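Putative Ribokinase II (Escherichia coli O6, PDB 3IQ0) probably transfers a phosphate group from ATP to the hydroxyl of a sugar, as a carbohydrate kinase of the pfkB (ribokinase) family. Local coordinates at residues A18-I21 against G22-F25; L141-F144 against H145-D148; V154-V157 against K158-G162. One frame throughout, in Å; residues are numbered along the deposited sequence.

In the fold
From the N terminus the chain first reaches contact 1, which closes a tight turn at the end of strand 13-18, on the way to strand 29-37 of the small four-stranded sheet. Contact 2 comes after strand 131-137 of the large nine-stranded sheet: residues 141-144 lead into helix 144-159 and cap its start. Contact 3 ends that same helix and turns the chain toward strand 163-167. The three follow in series, none nested in or crossing another. Contacts 2 and 3 have centres about 19 Å apart on one helix, while contact 1 lies about 45 Å, centre to centre, from contact 3, across the chain's middle.

Contact 1. Residues A18-I21 against G22-F25; sequences ASKI and GQPF
The flat amide of Gln23 has the methyl of Ala18 squarely over one face, CB standing 3.8 Å from CD and almost equally far from the oxygen and the nitrogen. OE1 accepts from the backbone N-H of Lys20 (3.2 Å), the donor tilted 25° from the carbonyl plane toward the face that Ala18 covers. Water 1 comes to OE1 from the other side of that plane, donating at 2.7 Å, and the same water accepts from Lys20 NZ, whose chain bends at its last torsion to get there. What carries the amide back this far is an extended side chain, with CG opposite the backbone N (chi1 -174°). Between these residues runs a type II beta turn from Lys20 to Gln23, closed by Gln23 N to Lys20 O at 3.3 Å, the donor well above the carbonyl plane. Gly22 takes the third position with phi 91°, where a CB would jam against Ile21 O. The turn belongs to the connection between strands 13-18 and 29-37, in the small sheet that in ribokinase relatives forms the lid and the dimer contact. Ser19 OG and Gln23 NE2 both hydrogen-bond Ile30 O, pinning the turn to strand 29-37. Further on, Phe25 packs on Gly64 of the second subunit.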
loop_
_atom_site.group_PDB
_atom_site.type_symbol
_atom_site.label_atom_id
_atom_site.label_comp_id
_atom_site.label_asym_id
_atom_site.label_seq_id
_atom_site.Cartn_x
_atom_site.Cartn_y
_atom_site.Cartn_z
ATOM N N ALA B 18 9.946 -3.029 -10.878
ATOM C CA ALA B 18 11.180 -2.271 -10.998
ATOM C C ALA B 18 11.535 -2.281 -12.483
ATOM O O ALA B 18 11.404 -3.309 -13.153
ATOM C CB ALA B 18 12.277 -2.935 -10.191
ATOM N N SER B 19 11.979 -1.139 -12.995
ATOM C CA SER B 19 12.339 -1.036 -14.403
ATOM C C SER B 19 13.659 -1.730 -14.731
ATOM O O SER B 19 13.886 -2.107 -15.879
ATOM C CB SER B 19 12.439 0.431 -14.815
ATOM O OG SER B 19 13.550 1.042 -14.188
ATOM N N LYS B 20 14.523 -1.904 -13.734
ATOM C CA LYS B 20 15.820 -2.534 -13.969
ATOM C C LYS B 20 16.179 -3.637 -12.990
ATOM O O LYS B 20 15.786 -3.606 -11.826
ATOM C CB LYS B 20 16.944 -1.494 -13.925
ATOM C CG LYS B 20 16.774 -0.298 -14.839
ATOM C CD LYS B 20 18.104 0.411 -15.012
ATOM C CE LYS B 20 17.916 1.861 -15.400
ATOM N NZ LYS B 20 17.305 2.632 -14.277
ATOM N N ILE B 21 16.947 -4.611 -13.472
ATOM C CA ILE B 21 17.388 -5.710 -12.629
ATOM C C ILE B 21 18.441 -5.140 -11.692
ATOM O O ILE B 21 19.322 -4.391 -12.116
ATOM C CB ILE B 21 18.015 -6.862 -13.454
ATOM C CG1 ILE B 21 16.930 -7.612 -14.227
ATOM C CG2 ILE B 21 18.726 -7.841 -12.530
ATOM C CD1 ILE B 21 16.211 -6.781 -15.259
ATOM N N GLY B 22 18.342 -5.488 -10.415
ATOM C CA GLY B 22 19.292 -4.989 -9.441
ATOM C C GLY B 22 18.828 -3.689 -8.805
ATOM O O GLY B 22 19.556 -3.082 -8.020
ATOM N N GLN B 23 17.617 -3.262 -9.144
ATOM C CA GLN B 23 17.062 -2.025 -8.601
ATOM C C GLN B 23 16.544 -2.267 -7.194
ATOM O O GLN B 23 15.674 -3.108 -6.981
ATOM C CB GLN B 23 15.921 -1.523 -9.483
ATOM C CG GLN B 23 15.371 -0.174 -9.073
ATOM C CD GLN B 23 14.319 0.321 -10.038
ATOM O OE1 GLN B 23 14.418 0.093 -11.243
ATOM N NE2 GLN B 23 13.311 1.010 -9.519
ATOM N N PRO B 24 17.073 -1.523 -6.213
ATOM C CA PRO B 24 16.664 -1.661 -4.816
ATOM C C PRO B 24 15.369 -0.913 -4.494
ATOM O O PRO B 24 14.932 -0.043 -5.249
ATOM C CB PRO B 24 17.857 -1.088 -4.067
ATOM C CG PRO B 24 18.246 0.051 -4.947
ATOM C CD PRO B 24 18.175 -0.551 -6.338
ATOM N N PHE B 25 14.760 -1.273 -3.371
ATOM C CA PHE B 25 13.532 -0.631 -2.913
ATOM C C PHE B 25 13.870 0.633 -2.124
ATOM O O PHE B 25 13.026 1.513 -1.965
ATOM C CB PHE B 25 12.752 -1.551 -1.964
ATOM C CG PHE B 25 12.075 -2.711 -2.632
ATOM C CD1 PHE B 25 11.097 -2.503 -3.597
ATOM C CD2 PHE B 25 12.387 -4.013 -2.261
ATOM C CE1 PHE B 25 10.438 -3.573 -4.178
ATOM C CE2 PHE B 25 11.739 -5.088 -2.831
ATOM C CZ PHE B 25 10.759 -4.872 -3.795
HETATM O O HOH W 1 15.062 2.456 -12.366
#

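Contact 2. Residues L141-F144 against H145-D148; sequences LFSF and HMVD
Ser143 OG takes two backbone N-H groups at once: Met146 N at 3.2 Å, fairly straight at 149°, and His145 N in a weaker, more bent bond. This is the N-cap of helix 144-159, with the hydroxyl folded back over the first turn because chi1 of 87° sets it between the serine's own N and carbonyl carbon. The carbonyl of the same residue starts the regular helical bonding, Val147 N reaching Ser143 O at 3.1 Å in the carbonyl plane. On the inner side, the selenomethionine Met146 bends so that CG sits over a face of the Phe142 ring, offset toward the rim, in a CH-pi contact 4.1 Å from the centroid. Its selenium lies obliquely beside that ring, a Met-aromatic contact. Leu141 CD2 meets Val147 CG1 at 3.9 Å, the two side chains crossing at about a right angle, and both lean on helix 178-189, at Leu184 and at Met180 and Ala183. On the outer side, Phe144 and His145 run side by side in the same direction. Their rings meet obliquely, planes at 36° and centroids 4.0 Å apart, with Phe144 CZ 3.2 Å from His145 NE2 over the imidazole face. Asp148 follows one turn after Phe144, its N bonded to Phe144 O at 3.1 Å; its carboxylate OD2 lies at the edge of the Phe144 ring, 3.9 Å from CD1.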
loop_
_atom_site.group_PDB
_atom_site.type_symbol
_atom_site.label_atom_id
_atom_site.label_comp_id
_atom_site.label_asym_id
_atom_site.label_seq_id
_atom_site.Cartn_x
_atom_site.Cartn_y
_atom_site.Cartn_z
ATOM N N LEU B 141 -6.144 -17.753 1.533
ATOM C CA LEU B 141 -6.473 -18.084 2.916
ATOM C C LEU B 141 -5.436 -17.581 3.913
ATOM O O LEU B 141 -4.650 -18.365 4.439
ATOM C CB LEU B 141 -6.640 -19.598 3.052
ATOM C CG LEU B 141 -7.666 -20.207 2.091
ATOM C CD1 LEU B 141 -7.732 -21.717 2.274
ATOM C CD2 LEU B 141 -9.023 -19.571 2.341
ATOM N N PHE B 142 -5.444 -16.274 4.168
ATOM C CA PHE B 142 -4.500 -15.676 5.102
ATOM C C PHE B 142 -5.175 -15.024 6.308
ATOM O O PHE B 142 -4.544 -14.265 7.044
ATOM C CB PHE B 142 -3.604 -14.655 4.376
ATOM C CG PHE B 142 -4.361 -13.572 3.642
ATOM C CD1 PHE B 142 -5.029 -12.569 4.337
ATOM C CD2 PHE B 142 -4.379 -13.541 2.248
ATOM C CE1 PHE B 142 -5.701 -11.549 3.658
ATOM C CE2 PHE B 142 -5.047 -12.528 1.561
ATOM C CZ PHE B 142 -5.709 -11.530 2.264
ATOM N N SER B 143 -6.455 -15.327 6.507
ATOM C CA SER B 143 -7.219 -14.788 7.635
ATOM C C SER B 143 -8.504 -15.594 7.800
ATOM O O SER B 143 -8.977 -16.214 6.845
ATOM C CB SER B 143 -7.567 -13.314 7.409
ATOM O OG SER B 143 -8.773 -13.174 6.685
ATOM N N PHE B 144 -9.073 -15.577 9.002
ATOM C CA PHE B 144 -10.292 -16.334 9.260
ATOM C C PHE B 144 -11.469 -15.788 8.455
ATOM O O PHE B 144 -12.425 -16.511 8.180
ATOM C CB PHE B 144 -10.609 -16.340 10.766
ATOM C CG PHE B 144 -11.334 -15.115 11.250
ATOM C CD1 PHE B 144 -12.723 -15.050 11.195
ATOM C CD2 PHE B 144 -10.630 -14.027 11.760
ATOM C CE1 PHE B 144 -13.403 -13.920 11.644
ATOM C CE2 PHE B 144 -11.299 -12.892 12.212
ATOM C CZ PHE B 144 -12.691 -12.838 12.154
ATOM N N HIS B 145 -11.396 -14.514 8.077
ATOM C CA HIS B 145 -12.447 -13.888 7.279
ATOM C C HIS B 145 -12.411 -14.430 5.855
ATOM O O HIS B 145 -13.448 -14.580 5.210
ATOM C CB HIS B 145 -12.253 -12.374 7.243
ATOM C CG HIS B 145 -12.818 -11.664 8.432
ATOM N ND1 HIS B 145 -12.153 -10.637 9.071
ATOM C CD2 HIS B 145 -14.000 -11.805 9.076
ATOM C CE1 HIS B 145 -12.903 -10.180 10.058
ATOM N NE2 HIS B 145 -14.029 -10.872 10.082
HETATM N N MSE B 146 -11.207 -14.714 5.371
HETATM C CA MSE B 146 -11.019 -15.246 4.028
HETATM C C MSE B 146 -11.498 -16.690 3.974
HETATM O O MSE B 146 -12.213 -17.080 3.049
HETATM C CB MSE B 146 -9.539 -15.182 3.637
HETATM C CG MSE B 146 -8.906 -13.803 3.742
HETATM SE SE MSE B 146 -9.742 -12.470 2.620
HETATM C CE MSE B 146 -10.705 -11.498 3.992
ATOM N N VAL B 147 -11.108 -17.485 4.969
ATOM C CA VAL B 147 -11.509 -18.888 5.012
ATOM C C VAL B 147 -13.026 -18.997 5.128
ATOM O O VAL B 147 -13.631 -19.917 4.579
ATOM C CB VAL B 147 -10.854 -19.639 6.201
ATOM C CG1 VAL B 147 -9.360 -19.381 6.222
ATOM C CG2 VAL B 147 -11.489 -19.211 7.505
ATOM N N ASP B 148 -13.634 -18.054 5.842
ATOM C CA ASP B 148 -15.080 -18.052 6.011
ATOM C C ASP B 148 -15.773 -17.784 4.681
ATOM O O ASP B 148 -16.701 -18.498 4.301
ATOM C CB ASP B 148 -15.492 -16.998 7.041
ATOM C CG ASP B 148 -15.256 -17.453 8.471
ATOM O OD1 ASP B 148 -14.602 -18.500 8.666
ATOM O OD2 ASP B 148 -15.723 -16.759 9.400
#

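Contact 3. Residues V154-V157 against K158-G162; sequences VTIV and KANGG
Lys158 N bonds to Val154 O at 2.9 Å, nearly straight at 165°, and Ala159 N to Thr155 O at 3.0 Å: these belong to the last turn of helix 144-159. The pattern then changes. Gly161 N turns back to Lys158 O, and Gly162 N reaches past it to Val157 O at 2.8 Å. The reversal hinges on Gly161, whose positive phi of 74° favours glycine. Beside the closing bond, Gly162 lays its CA 3.8 Å from Val157 CG1, so the methyl covers the chain as it leaves the helix. That branch gets there by standing opposite the valine's N (chi1 178°). Val154 and Lys158 lie alongside each other and point the same way, with CG1 against CD at 3.9 Å. The lysine then bends at its last two torsions, and NZ makes a weak hydrogen bond to Leu190 O, while its carbon chain touches Ile164. Ala159 CB rests against Thr155 O on the outer surface. Inward, Val154 packs on Ile136 and Ile164 and Val157 on Cys131 and Phe134, which fixes the helix against two neighbouring strands of the large sheet. The ending is a Schellman motif with Gly161 as C-prime, sending the chain from helix 144-159 into strand 163-167 in the beta-alpha-beta crossover that begins with strand 131-137.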
loop_
_atom_site.group_PDB
_atom_site.type_symbol
_atom_site.label_atom_id
_atom_site.label_comp_id
_atom_site.label_asym_id
_atom_site.label_seq_id
_atom_site.Cartn_x
_atom_site.Cartn_y
_atom_site.Cartn_z
ATOM N N VAL B 154 -17.988 -22.376 -1.049
ATOM C CA VAL B 154 -17.843 -23.797 -1.326
ATOM C C VAL B 154 -19.101 -24.592 -0.984
ATOM O O VAL B 154 -19.498 -25.484 -1.731
ATOM C CB VAL B 154 -16.656 -24.395 -0.558
ATOM C CG1 VAL B 154 -16.657 -25.904 -0.699
ATOM C CG2 VAL B 154 -15.362 -23.839 -1.103
ATOM N N THR B 155 -19.721 -24.274 0.145
ATOM C CA THR B 155 -20.935 -24.967 0.561
ATOM C C THR B 155 -22.029 -24.717 -0.466
ATOM O O THR B 155 -22.756 -25.633 -0.855
ATOM C CB THR B 155 -21.423 -24.467 1.934
ATOM O OG1 THR B 155 -20.417 -24.726 2.921
ATOM C CG2 THR B 155 -22.713 -25.169 2.332
ATOM N N ILE B 156 -22.134 -23.467 -0.903
ATOM C CA ILE B 156 -23.131 -23.079 -1.890
ATOM C C ILE B 156 -22.958 -23.848 -3.194
ATOM O O ILE B 156 -23.919 -24.393 -3.729
ATOM C CB ILE B 156 -23.040 -21.572 -2.196
ATOM C CG1 ILE B 156 -23.456 -20.772 -0.962
ATOM C CG2 ILE B 156 -23.906 -21.226 -3.399
ATOM C CD1 ILE B 156 -23.477 -19.281 -1.176
ATOM N N VAL B 157 -21.728 -23.892 -3.697
ATOM C CA VAL B 157 -21.438 -24.581 -4.949
ATOM C C VAL B 157 -21.650 -26.090 -4.870
ATOM O O VAL B 157 -22.192 -26.689 -5.797
ATOM C CB VAL B 157 -19.994 -24.296 -5.417
ATOM C CG1 VAL B 157 -19.690 -25.072 -6.693
ATOM C CG2 VAL B 157 -19.813 -22.806 -5.649
ATOM N N LYS B 158 -21.220 -26.708 -3.777
ATOM C CA LYS B 158 -21.402 -28.147 -3.644
ATOM C C LYS B 158 -22.882 -28.482 -3.475
ATOM O O LYS B 158 -23.319 -29.575 -3.828
ATOM C CB LYS B 158 -20.581 -28.693 -2.470
ATOM C CG LYS B 158 -19.082 -28.712 -2.732
ATOM C CD LYS B 158 -18.317 -29.366 -1.594
ATOM C CE LYS B 158 -18.355 -30.887 -1.675
ATOM N NZ LYS B 158 -17.419 -31.428 -2.707
ATOM N N ALA B 159 -23.652 -27.532 -2.955
ATOM C CA ALA B 159 -25.083 -27.736 -2.766
ATOM C C ALA B 159 -25.787 -27.874 -4.116
ATOM O O ALA B 159 -26.780 -28.592 -4.231
ATOM C CB ALA B 159 -25.683 -26.574 -1.978
ATOM N N ASN B 160 -25.285 -27.182 -5.138
ATOM C CA ASN B 160 -25.894 -27.282 -6.462
ATOM C C ASN B 160 -25.190 -28.347 -7.296
ATOM O O ASN B 160 -25.343 -28.394 -8.515
ATOM C CB ASN B 160 -25.850 -25.944 -7.208
ATOM C CG ASN B 160 -25.292 -24.821 -6.367
ATOM O OD1 ASN B 160 -24.133 -24.855 -5.966
ATOM N ND2 ASN B 160 -26.112 -23.810 -6.105
ATOM N N GLY B 161 -24.416 -29.195 -6.627
ATOM C CA GLY B 161 -23.709 -30.261 -7.313
ATOM C C GLY B 161 -22.515 -29.815 -8.136
ATOM O O GLY B 161 -22.215 -30.420 -9.159
ATOM N N GLY B 162 -21.828 -28.767 -7.687
ATOM C CA GLY B 162 -20.668 -28.269 -8.408
ATOM C C GLY B 162 -19.361 -28.958 -8.058
ATOM O O GLY B 162 -19.299 -29.747 -7.119
#